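Local coordinates for protein (thiaminase I) (PDB 3THI) that degrades thiamin, probably by transferring its pyrimidinylmethyl group to a nucleophile with release of the thiazole, at residues G239-A242 and E243-F247. Numbering follows the deposited sequence.
Sequences GDYA and EQVRF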
ATOM      1  N   GLY A 239     -12.667   2.229 -13.316  1.00 17.51           N
ATOM      2  CA  GLY A 239     -14.114   2.357 -13.391  1.00 18.00           C
ATOM      3  C   GLY A 239     -14.818   1.102 -13.865  1.00 21.46           C
ATOM      4  O   GLY A 239     -14.691   0.029 -13.260  1.00 19.98           O
ATOM      5  N   ASP A 240     -15.575   1.244 -14.951  1.00 22.82           N
ATOM      6  CA  ASP A 240     -16.309   0.139 -15.559  1.00 24.03           C
ATOM      7  C   ASP A 240     -15.352  -0.896 -16.113  1.00 23.00           C
ATOM      8  O   ASP A 240     -15.716  -2.058 -16.308  1.00 20.57           O
ATOM      9  CB  ASP A 240     -17.196   0.666 -16.693  1.00 29.30           C
ATOM     10  CG  ASP A 240     -18.663   0.722 -16.313  1.00 36.38           C
ATOM     11  OD1 ASP A 240     -18.979   0.997 -15.134  1.00 36.81           O
ATOM     12  OD2 ASP A 240     -19.505   0.482 -17.204  1.00 42.14           O
ATOM     13  N   TYR A 241     -14.119  -0.471 -16.357  1.00 20.60           N
ATOM     14  CA  TYR A 241     -13.114  -1.360 -16.892  1.00 18.51           C
ATOM     15  C   TYR A 241     -12.521  -2.338 -15.879  1.00 18.19           C
ATOM     16  O   TYR A 241     -11.946  -3.347 -16.261  1.00 22.30           O
ATOM     17  CB  TYR A 241     -12.005  -0.557 -17.566  1.00 20.76           C
ATOM     18  CG  TYR A 241     -11.021  -1.449 -18.266  1.00 23.92           C
ATOM     19  CD1 TYR A 241     -11.417  -2.180 -19.386  1.00 25.72           C
ATOM     20  CD2 TYR A 241      -9.755  -1.671 -17.757  1.00 20.75           C
ATOM     21  CE1 TYR A 241     -10.580  -3.121 -19.952  1.00 25.86           C
ATOM     22  CE2 TYR A 241      -8.917  -2.583 -18.331  1.00 24.14           C
ATOM     23  CZ  TYR A 241      -9.333  -3.314 -19.411  1.00 25.45           C
ATOM     24  OH  TYR A 241      -8.533  -4.311 -19.908  1.00 34.09           O
ATOM     25  N   ALA A 242     -12.650  -2.041 -14.592  1.00 20.06           N
ATOM     26  CA  ALA A 242     -12.123  -2.913 -13.539  1.00 22.70           C
ATOM     27  C   ALA A 242     -12.622  -4.360 -13.642  1.00 24.28           C
ATOM     28  O   ALA A 242     -11.959  -5.305 -13.213  1.00 25.74           O
ATOM     29  CB  ALA A 242     -12.482  -2.353 -12.183  1.00 20.31           C
ATOM     30  N   GLU A 243     -13.808  -4.518 -14.209  1.00 26.48           N
ATOM     31  CA  GLU A 243     -14.406  -5.829 -14.375  1.00 26.71           C
ATOM     32  C   GLU A 243     -13.822  -6.544 -15.585  1.00 24.62           C
ATOM     33  O   GLU A 243     -13.839  -7.765 -15.667  1.00 24.90           O
ATOM     34  CB  GLU A 243     -15.925  -5.681 -14.495  1.00 34.21           C
ATOM     35  CG  GLU A 243     -16.576  -4.998 -13.289  1.00 38.68           C
ATOM     36  CD  GLU A 243     -16.681  -5.901 -12.061  1.00 45.74           C
ATOM     37  OE1 GLU A 243     -16.121  -7.021 -12.070  1.00 50.49           O
ATOM     38  OE2 GLU A 243     -17.341  -5.494 -11.080  1.00 45.54           O
ATOM     39  N   GLN A 244     -13.281  -5.770 -16.519  1.00 22.70           N
ATOM     40  CA  GLN A 244     -12.685  -6.334 -17.719  1.00 23.12           C
ATOM     41  C   GLN A 244     -11.214  -6.716 -17.561  1.00 22.72           C
ATOM     42  O   GLN A 244     -10.667  -7.442 -18.396  1.00 24.69           O
ATOM     43  CB  GLN A 244     -12.862  -5.395 -18.916  1.00 25.46           C
ATOM     44  CG  GLN A 244     -14.294  -4.965 -19.214  1.00 26.54           C
ATOM     45  CD  GLN A 244     -15.290  -6.128 -19.188  1.00 24.66           C
ATOM     46  OE1 GLN A 244     -16.302  -6.077 -18.480  1.00 26.51           O
ATOM     47  NE2 GLN A 244     -14.994  -7.176 -19.933  1.00 26.39           N
ATOM     48  N   VAL A 245     -10.554  -6.219 -16.514  1.00 21.97           N
ATOM     49  CA  VAL A 245      -9.157  -6.598 -16.300  1.00 20.97           C
ATOM     50  C   VAL A 245      -9.051  -7.865 -15.482  1.00 17.59           C
ATOM     51  O   VAL A 245      -9.983  -8.272 -14.785  1.00 16.35           O
ATOM     52  CB  VAL A 245      -8.294  -5.547 -15.536  1.00 20.62           C
ATOM     53  CG1 VAL A 245      -7.909  -4.458 -16.423  1.00 20.26           C
ATOM     54  CG2 VAL A 245      -9.017  -5.010 -14.314  1.00 22.67           C
ATOM     55  N   ARG A 246      -7.899  -8.499 -15.608  1.00 17.96           N
ATOM     56  CA  ARG A 246      -7.582  -9.684 -14.835  1.00 19.78           C
ATOM     57  C   ARG A 246      -6.314  -9.246 -14.133  1.00 16.23           C
ATOM     58  O   ARG A 246      -5.596  -8.383 -14.633  1.00 17.36           O
ATOM     59  CB  ARG A 246      -7.310 -10.889 -15.737  1.00 18.50           C
ATOM     60  CG  ARG A 246      -8.523 -11.378 -16.495  1.00 20.80           C
ATOM     61  CD  ARG A 246      -9.628 -11.733 -15.529  1.00 24.69           C
ATOM     62  NE  ARG A 246     -10.856 -12.142 -16.203  1.00 29.49           N
ATOM     63  CZ  ARG A 246     -11.859 -11.326 -16.513  1.00 29.55           C
ATOM     64  NH1 ARG A 246     -11.790 -10.034 -16.227  1.00 30.69           N
ATOM     65  NH2 ARG A 246     -12.968 -11.819 -17.047  1.00 32.36           N
ATOM     66  N   PHE A 247      -6.081  -9.777 -12.946  1.00 17.68           N
ATOM     67  CA  PHE A 247      -4.889  -9.436 -12.190  1.00 16.92           C
ATOM     68  C   PHE A 247      -4.426 -10.657 -11.437  1.00 18.77           C
ATOM     69  O   PHE A 247      -5.155 -11.637 -11.316  1.00 20.35           O
ATOM     70  CB  PHE A 247      -5.176  -8.302 -11.205  1.00 12.78           C
ATOM     71  CG  PHE A 247      -6.376  -8.540 -10.330  1.00 13.20           C
ATOM     72  CD1 PHE A 247      -7.646  -8.187 -10.763  1.00 13.18           C
ATOM     73  CD2 PHE A 247      -6.229  -9.068  -9.055  1.00 13.93           C
ATOM     74  CE1 PHE A 247      -8.758  -8.350  -9.928  1.00 13.84           C
ATOM     75  CE2 PHE A 247      -7.321  -9.233  -8.225  1.00 17.39           C
ATOM     76  CZ  PHE A 247      -8.594  -8.873  -8.661  1.00 15.01           C
TER
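Y241 meets Q244 and V245 within one tight turn, through both its carbonyl and its ring. Y241 O accepts the backbone N-H of Q244 at 2.8 Å, the donor standing well above the carbonyl plane, with an N-H...O angle of 137°. A second, weak bond reaches the same oxygen from V245 N at 3.2 Å, so two successive amides converge on one acceptor. A chi1 of -174° swings the tyrosine ring away from its own N and forward beside the two residues whose amides its carbonyl receives. Q244 CB approaches the ring obliquely, 3.4 Å from Y241 CE1, while V245 N lies over one face, displaced toward the rim. V245 CG1 is modelled implausibly close to the ring, so its exact placement is doubtful; CG2 sits 3.2 Å from A242 O. Replacing Y241 by an alanine removes the ring, and would probably leave Q244 CB without its aromatic neighbour and open a gap beside R112 and A221, which the ring also touches.

Just beyond, R246 folds back so that NH1 donates to two carbonyls, E243 O at 3.1 Å and V245 O at 2.9 Å. R246 also pairs through its backbone with Y111, placing strand 245-248 against strand 96-112; F220 and M238 pack on V245. Within this thiaminase-1 family domain, of the periplasmic-binding-protein clan, the 3-10 turn joins helix 234-238 to the strand. The chemistry is consistent with a turn held mainly by main-chain bonds, while the two neutral carbonyls probably help fix the guanidinium.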